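PDB 3WZ2: uncharacterized protein from Pyrococcus furiosus DSM 3638, which is an archaeal homolog of proteasome-assembly chaperones, probably acting on the proteasome as its assembly factor or activator. Local coordinates for residues V10-P15 / L72-K77; M60-E65 / I84-L89; I114-M119 / E196-M201. All coordinates share one frame; numbering follows the deposited sequence.

Contact 1 of 3, residues V10-P15 / L72-K77; sequences VNLVLP and LRFYGK
One face of the Phe74 ring carries the methyl CD2 of Leu14, which stands over the ring centre in a CH-pi contact, 4.3 Å from the centroid and only 9° off the ring normal. The other methyl of Leu14, CD1, settles over the root of the same side chain, 3.8 Å from Phe74 CB. At the far end of the ring Leu12 comes in obliquely, its CD1 lying 4.1 Å from Phe74 CZ and its CG equally close to CE2. The leucines thus divide the ring between them, one over its middle and base, one by its outer atoms, and both cross it at about a right angle. Leu14 gets there because its CG is anti to the backbone N (chi1 -174°), which drops the branch onto the aromatic surface. The backbones themselves do not pair. Between them in the mixed central sheet of this PAC2-family fold runs strand 47-53, which pairs with edge strand 11-13 on one side and with 72-77 on the other, so the side chains meet across an intervening strand. Helix 91-107 closes over the two leucines with Tyr104. Arg73 and Tyr75 turn the other way, and the Tyr75 hydroxyl comes to the guanidinium edge, with the phenol ring about perpendicular to that plane: Arg73 NE donates to Tyr75 OH at 2.8 Å, with an N-H...O angle of 152°. Arg73 NH1 is held in turn by the carbonyl of Pro70, which should help fix the rotation of the guanidinium.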
loop_
_atom_site.group_PDB
_atom_site.type_symbol
_atom_site.label_atom_id
_atom_site.label_comp_id
_atom_site.label_asym_id
_atom_site.label_seq_id
_atom_site.Cartn_x
_atom_site.Cartn_y
_atom_site.Cartn_z
ATOM N N VAL B 10 8.276 -15.452 -5.126
ATOM C CA VAL B 10 7.979 -16.814 -4.681
ATOM C C VAL B 10 8.996 -17.757 -5.249
ATOM O O VAL B 10 9.244 -17.722 -6.425
ATOM C CB VAL B 10 6.580 -17.238 -5.144
ATOM C CG1 VAL B 10 6.371 -18.716 -4.926
ATOM C CG2 VAL B 10 5.513 -16.457 -4.407
ATOM N N ASN B 11 9.586 -18.614 -4.418
ATOM C CA ASN B 11 10.405 -19.731 -4.929
ATOM C C ASN B 11 9.846 -21.059 -4.547
ATOM O O ASN B 11 9.522 -21.268 -3.384
ATOM C CB ASN B 11 11.856 -19.685 -4.450
ATOM C CG ASN B 11 12.601 -18.517 -5.045
ATOM O OD1 ASN B 11 13.304 -18.694 -6.039
ATOM N ND2 ASN B 11 12.381 -17.311 -4.525
ATOM N N LEU B 12 9.791 -21.985 -5.490
ATOM C CA LEU B 12 9.453 -23.364 -5.159
ATOM C C LEU B 12 10.700 -24.089 -4.822
ATOM O O LEU B 12 11.576 -24.209 -5.655
ATOM C CB LEU B 12 8.771 -24.095 -6.323
ATOM C CG LEU B 12 7.328 -24.488 -6.348
ATOM C CD1 LEU B 12 6.529 -23.401 -5.669
ATOM C CD2 LEU B 12 6.870 -24.735 -7.769
ATOM N N VAL B 13 10.771 -24.644 -3.625
ATOM C CA VAL B 13 11.822 -25.580 -3.311
ATOM C C VAL B 13 11.237 -26.962 -3.457
ATOM O O VAL B 13 10.516 -27.437 -2.597
ATOM C CB VAL B 13 12.396 -25.352 -1.879
ATOM C CG1 VAL B 13 13.547 -26.317 -1.572
ATOM C CG2 VAL B 13 12.882 -23.916 -1.738
ATOM N N LEU B 14 11.571 -27.610 -4.548
ATOM C CA LEU B 14 10.899 -28.815 -4.951
ATOM C C LEU B 14 11.760 -29.564 -5.972
ATOM O O LEU B 14 11.955 -29.063 -7.080
ATOM C CB LEU B 14 9.557 -28.437 -5.570
ATOM C CG LEU B 14 8.653 -29.603 -5.912
ATOM C CD1 LEU B 14 8.347 -30.430 -4.683
ATOM C CD2 LEU B 14 7.365 -29.099 -6.533
ATOM N N PRO B 15 12.254 -30.768 -5.619
ATOM C CA PRO B 15 12.996 -31.521 -6.636
ATOM C C PRO B 15 12.107 -31.939 -7.798
ATOM O O PRO B 15 10.891 -32.075 -7.644
ATOM C CB PRO B 15 13.517 -32.747 -5.881
ATOM C CG PRO B 15 12.677 -32.857 -4.671
ATOM C CD PRO B 15 12.188 -31.477 -4.335
ATOM N N LEU B 72 3.281 -23.951 3.683
ATOM C CA LEU B 72 2.940 -24.342 2.309
ATOM C C LEU B 72 3.916 -25.387 1.844
ATOM O O LEU B 72 5.094 -25.108 1.695
ATOM C CB LEU B 72 3.001 -23.141 1.369
ATOM C CG LEU B 72 1.696 -22.404 1.212
ATOM C CD1 LEU B 72 1.303 -21.677 2.490
ATOM C CD2 LEU B 72 1.802 -21.417 0.063
ATOM N N ARG B 73 3.452 -26.613 1.728
ATOM C CA ARG B 73 4.361 -27.721 1.582
ATOM C C ARG B 73 3.884 -28.691 0.499
ATOM O O ARG B 73 2.718 -28.689 0.119
ATOM C CB ARG B 73 4.642 -28.460 2.915
ATOM C CG ARG B 73 3.455 -28.671 3.779
ATOM C CD ARG B 73 3.805 -29.170 5.184
ATOM N NE ARG B 73 2.557 -29.628 5.763
ATOM C CZ ARG B 73 1.638 -28.834 6.252
ATOM N NH1 ARG B 73 1.834 -27.517 6.291
ATOM N NH2 ARG B 73 0.539 -29.351 6.766
ATOM N N PHE B 74 4.831 -29.485 0.019
ATOM C CA PHE B 74 4.602 -30.529 -0.972
ATOM C C PHE B 74 5.019 -31.860 -0.400
ATOM O O PHE B 74 6.118 -31.992 0.151
ATOM C CB PHE B 74 5.420 -30.250 -2.225
ATOM C CG PHE B 74 5.092 -28.931 -2.855
ATOM C CD1 PHE B 74 3.960 -28.784 -3.619
ATOM C CD2 PHE B 74 5.913 -27.825 -2.656
ATOM C CE1 PHE B 74 3.646 -27.565 -4.189
ATOM C CE2 PHE B 74 5.598 -26.598 -3.230
ATOM C CZ PHE B 74 4.447 -26.468 -3.984
ATOM N N TYR B 75 4.127 -32.844 -0.520
ATOM C CA TYR B 75 4.406 -34.209 -0.152
ATOM C C TYR B 75 4.541 -35.043 -1.392
ATOM O O TYR B 75 3.962 -34.724 -2.436
ATOM C CB TYR B 75 3.277 -34.748 0.713
ATOM C CG TYR B 75 3.188 -34.117 2.077
ATOM C CD1 TYR B 75 3.976 -34.580 3.127
ATOM C CD2 TYR B 75 2.344 -33.071 2.316
ATOM C CE1 TYR B 75 3.920 -34.014 4.380
ATOM C CE2 TYR B 75 2.268 -32.488 3.578
ATOM C CZ TYR B 75 3.070 -32.966 4.596
ATOM O OH TYR B 75 2.978 -32.387 5.826
ATOM N N GLY B 76 5.292 -36.121 -1.276
ATOM C CA GLY B 76 5.700 -36.897 -2.409
ATOM C C GLY B 76 5.797 -38.355 -2.079
ATOM O O GLY B 76 6.248 -38.730 -0.998
ATOM N N LYS B 77 5.361 -39.175 -3.015
ATOM C CA LYS B 77 5.700 -40.578 -3.060
ATOM C C LYS B 77 5.646 -41.059 -4.487
ATOM O O LYS B 77 4.610 -40.912 -5.128
ATOM C CB LYS B 77 4.624 -41.342 -2.285
ATOM C CG LYS B 77 4.874 -42.842 -2.120
ATOM C CD LYS B 77 5.907 -43.015 -1.028
ATOM C CE LYS B 77 5.438 -43.780 0.177
ATOM N NZ LYS B 77 6.474 -44.811 0.425
#

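Contact 2 of 3, residues M60-E65 / I84-L89; sequences MSLILE and IADIFL
Asp86 meets Leu62 just where strand 80-85 has ended and the chain turns into a loop. Its CB points at segment 60-65, and the carboxylate passes beside the leucine branch, with OD2 3.7 Å from Leu62 CD2. The same methyl also comes within 4.2 Å of Asp86 CB, so it lies along the side of the aspartate rather than in front of the carboxylate alone. Only this one branch of Leu62 makes the approach; CD1 is directed elsewhere. With CG anti to the carbonyl carbon (chi1 -74°), the carboxylate of Asp86 is set beside the Leu62 methyl, where OD2 also meets its main partner, Arg73 NH1 of strand 72-77, in a salt bridge. The methyl lies against this ion pair and may partly screen it from water, which would be expected to strengthen the attraction. Segment 60-65 belongs to a beta hairpin, strands 60-64 and 67-69, separate from the main sheet, and the contact docks that hairpin against the loop that leaves strand 80-85. Residues Met60 to Ile63 also pair antiparallel with a strand of the second subunit, where Ser61 OG bonds to Gly161 O of that subunit, so the hairpin joins one chain of the pentamer to the next. Ile87, the next residue, also points toward the hairpin. Its branch methyl CG2 reaches the sulfur of Met60, SD, at 4.3 Å, a loose apolar touch; the bend at chi3 of the methionine (-82°) leaves SD the nearest atom. Pro71 packs against both Met60 and Leu62, and Pro58 and Leu72 against Ile87.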
loop_
_atom_site.group_PDB
_atom_site.type_symbol
_atom_site.label_atom_id
_atom_site.label_comp_id
_atom_site.label_asym_id
_atom_site.label_seq_id
_atom_site.Cartn_x
_atom_site.Cartn_y
_atom_site.Cartn_z
ATOM N N MET B 60 6.481 -18.618 10.494
ATOM C CA MET B 60 5.982 -19.701 11.358
ATOM C C MET B 60 6.632 -21.009 10.974
ATOM O O MET B 60 7.028 -21.176 9.825
ATOM C CB MET B 60 4.467 -19.852 11.263
ATOM C CG MET B 60 4.003 -20.397 9.950
ATOM S SD MET B 60 2.240 -20.202 9.775
ATOM C CE MET B 60 1.555 -21.568 10.657
ATOM N N SER B 61 6.708 -21.934 11.922
ATOM C CA SER B 61 6.785 -23.370 11.631
ATOM C C SER B 61 5.618 -24.096 12.233
ATOM O O SER B 61 5.186 -23.767 13.336
ATOM C CB SER B 61 8.073 -23.966 12.208
ATOM O OG SER B 61 9.186 -23.489 11.504
ATOM N N LEU B 62 5.106 -25.077 11.522
ATOM C CA LEU B 62 4.192 -26.059 12.086
ATOM C C LEU B 62 4.986 -27.246 12.525
ATOM O O LEU B 62 5.896 -27.677 11.818
ATOM C CB LEU B 62 3.189 -26.515 11.052
ATOM C CG LEU B 62 2.067 -25.562 10.766
ATOM C CD1 LEU B 62 1.977 -24.435 11.779
ATOM C CD2 LEU B 62 2.102 -25.017 9.357
ATOM N N ILE B 63 4.677 -27.766 13.696
ATOM C CA ILE B 63 5.345 -28.954 14.166
ATOM C C ILE B 63 4.401 -30.113 13.915
ATOM O O ILE B 63 3.285 -30.105 14.400
ATOM C CB ILE B 63 5.704 -28.887 15.654
ATOM C CG1 ILE B 63 6.396 -27.575 16.014
ATOM C CG2 ILE B 63 6.566 -30.069 16.034
ATOM C CD1 ILE B 63 7.635 -27.281 15.217
ATOM N N LEU B 64 4.879 -31.106 13.174
ATOM C CA LEU B 64 4.111 -32.302 12.844
ATOM C C LEU B 64 4.986 -33.499 13.153
ATOM O O LEU B 64 6.077 -33.619 12.592
ATOM C CB LEU B 64 3.748 -32.330 11.357
ATOM C CG LEU B 64 2.542 -31.647 10.738
ATOM C CD1 LEU B 64 1.844 -30.762 11.737
ATOM C CD2 LEU B 64 2.872 -30.867 9.470
ATOM N N GLU B 65 4.545 -34.349 14.083
ATOM C CA GLU B 65 5.337 -35.517 14.518
ATOM C C GLU B 65 6.760 -35.142 14.947
ATOM O O GLU B 65 7.730 -35.815 14.589
ATOM C CB GLU B 65 5.401 -36.553 13.385
ATOM C CG GLU B 65 4.030 -36.897 12.823
ATOM C CD GLU B 65 3.998 -38.214 12.060
ATOM O OE1 GLU B 65 4.381 -39.278 12.607
ATOM O OE2 GLU B 65 3.583 -38.169 10.894
ATOM N N ILE B 84 -0.204 -28.733 -0.255
ATOM C CA ILE B 84 -1.047 -28.398 0.901
ATOM C C ILE B 84 -0.703 -26.989 1.341
ATOM O O ILE B 84 0.446 -26.581 1.257
ATOM C CB ILE B 84 -0.749 -29.407 2.047
ATOM C CG1 ILE B 84 -1.368 -30.809 1.634
ATOM C CG2 ILE B 84 -1.209 -28.873 3.407
ATOM C CD1 ILE B 84 -1.113 -31.955 2.569
ATOM N N ALA B 85 -1.687 -26.261 1.836
ATOM C CA ALA B 85 -1.454 -25.001 2.499
ATOM C C ALA B 85 -2.273 -24.893 3.775
ATOM O O ALA B 85 -3.471 -25.121 3.755
ATOM C CB ALA B 85 -1.810 -23.847 1.564
ATOM N N ASP B 86 -1.649 -24.447 4.856
ATOM C CA ASP B 86 -2.348 -24.230 6.099
ATOM C C ASP B 86 -2.782 -22.788 6.355
ATOM O O ASP B 86 -3.393 -22.519 7.373
ATOM C CB ASP B 86 -1.509 -24.776 7.255
ATOM C CG ASP B 86 -1.531 -26.323 7.306
ATOM O OD1 ASP B 86 -2.592 -26.908 7.032
ATOM O OD2 ASP B 86 -0.482 -26.953 7.569
ATOM N N ILE B 87 -2.546 -21.889 5.406
ATOM C CA ILE B 87 -2.984 -20.501 5.523
ATOM C C ILE B 87 -3.716 -20.130 4.230
ATOM O O ILE B 87 -3.476 -20.729 3.182
ATOM C CB ILE B 87 -1.787 -19.568 5.802
ATOM C CG1 ILE B 87 -0.691 -19.816 4.796
ATOM C CG2 ILE B 87 -1.206 -19.893 7.170
ATOM C CD1 ILE B 87 0.418 -18.792 4.856
ATOM N N PHE B 88 -4.643 -19.191 4.307
ATOM C CA PHE B 88 -5.443 -18.816 3.121
ATOM C C PHE B 88 -4.834 -17.499 2.707
ATOM O O PHE B 88 -4.820 -16.563 3.463
ATOM C CB PHE B 88 -6.988 -18.745 3.377
ATOM C CG PHE B 88 -7.837 -18.390 2.126
ATOM C CD1 PHE B 88 -8.430 -19.388 1.331
ATOM C CD2 PHE B 88 -8.088 -17.045 1.778
ATOM C CE1 PHE B 88 -9.212 -19.053 0.218
ATOM C CE2 PHE B 88 -8.858 -16.714 0.665
ATOM C CZ PHE B 88 -9.414 -17.715 -0.120
ATOM N N LEU B 89 -4.289 -17.478 1.506
ATOM C CA LEU B 89 -3.375 -16.465 1.077
ATOM C C LEU B 89 -4.091 -15.447 0.213
ATOM O O LEU B 89 -5.131 -15.726 -0.340
ATOM C CB LEU B 89 -2.242 -17.116 0.292
ATOM C CG LEU B 89 -1.249 -17.900 1.163
ATOM C CD1 LEU B 89 -0.152 -18.472 0.322
ATOM C CD2 LEU B 89 -0.637 -17.011 2.252
#

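Contact 3 of 3, residues I114-M119 / E196-M201; sequences ISLAGM and EVLNKM
Ile114 meets the helix with both of its branches. CG2, placed anti to the backbone N, lies 3.9 Å from Leu198 CD1, while CD1 runs out toward Met201 and stops 3.9 Å from its CE. That second meeting is tip to tip: the methionine is extended throughout, with chi1 at 173° and the later torsions also near straight, so that its terminal methyl confronts the end of the isoleucine. Leu198 CD1 lies at about 4.0 Å from Ile114 CD1 too, fitting between the isoleucine branches as the side chains cross at a slant. Further along the strand Leu116 adds a lighter touch, its CD2 reaching the same methyl, Leu198 CD1, at 4.4 Å. No hydrogen bond joins the two segments; apolar packing carries the whole contact. They run nearly antiparallel, at 163°, with axes 11.1 Å apart. Strand 112-120 lies inside the mixed sheet, flanked by 21-24 and 174-181, and helix 188-202 packs on one face of it beside helix 32-43, whose Ala36 touches Leu116 and Leu40 touches Leu198; Ser115 and Ala117 turn to helix 158-169 on the other face.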
loop_
_atom_site.group_PDB
_atom_site.type_symbol
_atom_site.label_atom_id
_atom_site.label_comp_id
_atom_site.label_asym_id
_atom_site.label_seq_id
_atom_site.Cartn_x
_atom_site.Cartn_y
_atom_site.Cartn_z
ATOM N N ILE B 114 -4.257 -32.147 -11.000
ATOM C CA ILE B 114 -5.594 -32.416 -10.493
ATOM C C ILE B 114 -5.810 -31.539 -9.273
ATOM O O ILE B 114 -5.106 -31.664 -8.281
ATOM C CB ILE B 114 -5.741 -33.896 -10.087
ATOM C CG1 ILE B 114 -5.497 -34.815 -11.267
ATOM C CG2 ILE B 114 -7.138 -34.161 -9.561
ATOM C CD1 ILE B 114 -5.236 -36.268 -10.906
ATOM N N SER B 115 -6.814 -30.681 -9.324
ATOM C CA SER B 115 -7.216 -29.919 -8.153
ATOM C C SER B 115 -8.431 -30.544 -7.480
ATOM O O SER B 115 -9.329 -31.044 -8.128
ATOM C CB SER B 115 -7.521 -28.458 -8.571
ATOM O OG SER B 115 -6.344 -27.816 -9.026
ATOM N N LEU B 116 -8.406 -30.543 -6.162
ATOM C CA LEU B 116 -9.487 -31.021 -5.347
ATOM C C LEU B 116 -10.161 -29.831 -4.704
ATOM O O LEU B 116 -9.509 -29.037 -4.026
ATOM C CB LEU B 116 -8.937 -31.924 -4.248
ATOM C CG LEU B 116 -8.021 -33.023 -4.734
ATOM C CD1 LEU B 116 -7.629 -33.855 -3.539
ATOM C CD2 LEU B 116 -8.698 -33.869 -5.802
ATOM N N ALA B 117 -11.437 -29.662 -4.969
ATOM C CA ALA B 117 -12.148 -28.457 -4.537
ATOM C C ALA B 117 -13.520 -28.820 -4.003
ATOM O O ALA B 117 -13.988 -29.959 -4.172
ATOM C CB ALA B 117 -12.286 -27.490 -5.698
ATOM N N GLY B 118 -14.191 -27.810 -3.450
ATOM C CA GLY B 118 -15.572 -27.913 -3.021
ATOM C C GLY B 118 -16.500 -27.072 -3.875
ATOM O O GLY B 118 -16.058 -26.202 -4.568
ATOM N N MET B 119 -17.781 -27.403 -3.895
ATOM C CA MET B 119 -18.774 -26.606 -4.617
ATOM C C MET B 119 -19.932 -26.387 -3.675
ATOM O O MET B 119 -20.602 -27.353 -3.263
ATOM C CB MET B 119 -19.268 -27.352 -5.842
ATOM C CG MET B 119 -20.320 -26.653 -6.681
ATOM S SD MET B 119 -21.092 -27.844 -7.826
ATOM C CE MET B 119 -22.378 -26.839 -8.575
ATOM N N GLU B 196 -12.687 -40.736 -2.944
ATOM C CA GLU B 196 -13.157 -41.942 -3.640
ATOM C C GLU B 196 -13.012 -41.813 -5.149
ATOM O O GLU B 196 -12.589 -42.747 -5.799
ATOM C CB GLU B 196 -14.628 -42.302 -3.308
ATOM C CG GLU B 196 -14.832 -42.912 -1.926
ATOM C CD GLU B 196 -16.303 -43.251 -1.616
ATOM O OE1 GLU B 196 -17.190 -42.353 -1.638
ATOM O OE2 GLU B 196 -16.580 -44.445 -1.371
ATOM N N VAL B 197 -13.402 -40.682 -5.715
ATOM C CA VAL B 197 -13.237 -40.478 -7.165
ATOM C C VAL B 197 -11.780 -40.442 -7.567
ATOM O O VAL B 197 -11.393 -41.045 -8.570
ATOM C CB VAL B 197 -13.938 -39.223 -7.650
ATOM C CG1 VAL B 197 -13.634 -38.989 -9.119
ATOM C CG2 VAL B 197 -15.449 -39.338 -7.430
ATOM N N LEU B 198 -10.956 -39.747 -6.788
ATOM C CA LEU B 198 -9.534 -39.698 -7.081
ATOM C C LEU B 198 -8.853 -41.060 -7.057
ATOM O O LEU B 198 -7.986 -41.374 -7.879
ATOM C CB LEU B 198 -8.822 -38.757 -6.110
ATOM C CG LEU B 198 -7.362 -38.464 -6.506
ATOM C CD1 LEU B 198 -7.307 -37.577 -7.721
ATOM C CD2 LEU B 198 -6.672 -37.796 -5.346
ATOM N N ASN B 199 -9.200 -41.854 -6.076
ATOM C CA ASN B 199 -8.792 -43.240 -6.024
ATOM C C ASN B 199 -9.067 -44.021 -7.284
ATOM O O ASN B 199 -8.226 -44.756 -7.782
ATOM C CB ASN B 199 -9.554 -43.921 -4.910
ATOM C CG ASN B 199 -8.770 -45.042 -4.331
ATOM O OD1 ASN B 199 -7.671 -44.792 -3.886
ATOM N ND2 ASN B 199 -9.281 -46.262 -4.344
ATOM N N LYS B 200 -10.257 -43.865 -7.812
ATOM C CA LYS B 200 -10.611 -44.515 -9.072
ATOM C C LYS B 200 -9.825 -43.997 -10.237
ATOM O O LYS B 200 -9.418 -44.746 -11.094
ATOM C CB LYS B 200 -12.087 -44.282 -9.349
ATOM C CG LYS B 200 -12.825 -45.269 -8.469
ATOM C CD LYS B 200 -14.206 -44.877 -8.129
ATOM C CE LYS B 200 -14.866 -45.941 -7.237
ATOM N NZ LYS B 200 -16.315 -45.724 -7.118
ATOM N N MET B 201 -9.680 -42.691 -10.287
ATOM C CA MET B 201 -8.978 -42.032 -11.382
ATOM C C MET B 201 -7.513 -42.473 -11.410
ATOM O O MET B 201 -6.947 -42.605 -12.464
ATOM C CB MET B 201 -9.119 -40.512 -11.204
ATOM C CG MET B 201 -8.334 -39.612 -12.126
ATOM S SD MET B 201 -8.925 -37.884 -11.979
ATOM C CE MET B 201 -8.080 -37.215 -13.409
#

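In the fold
All three contacts involve one mixed sheet, whose strand order runs 11-13, 47-53, 72-77, 80-85, 21-24, 112-120 and onward. Contacts 1 and 2 are neighbours, their centres 13 Å apart, because strands 72-77 and 80-85 lie side by side: the ion pair of Arg73 NH1 with Asp86 OD2 spans 2.7 Å, and Leu72 CD2 packs on Leu89 CD1 at 3.5 Å. Contact 3 lies on the other side of the chain's centre, about 20 Å from contact 1 and 22 Å from contact 2 between centres, touching neither. All three lie within one chain, but only in contact 2 do the segments also touch another subunit.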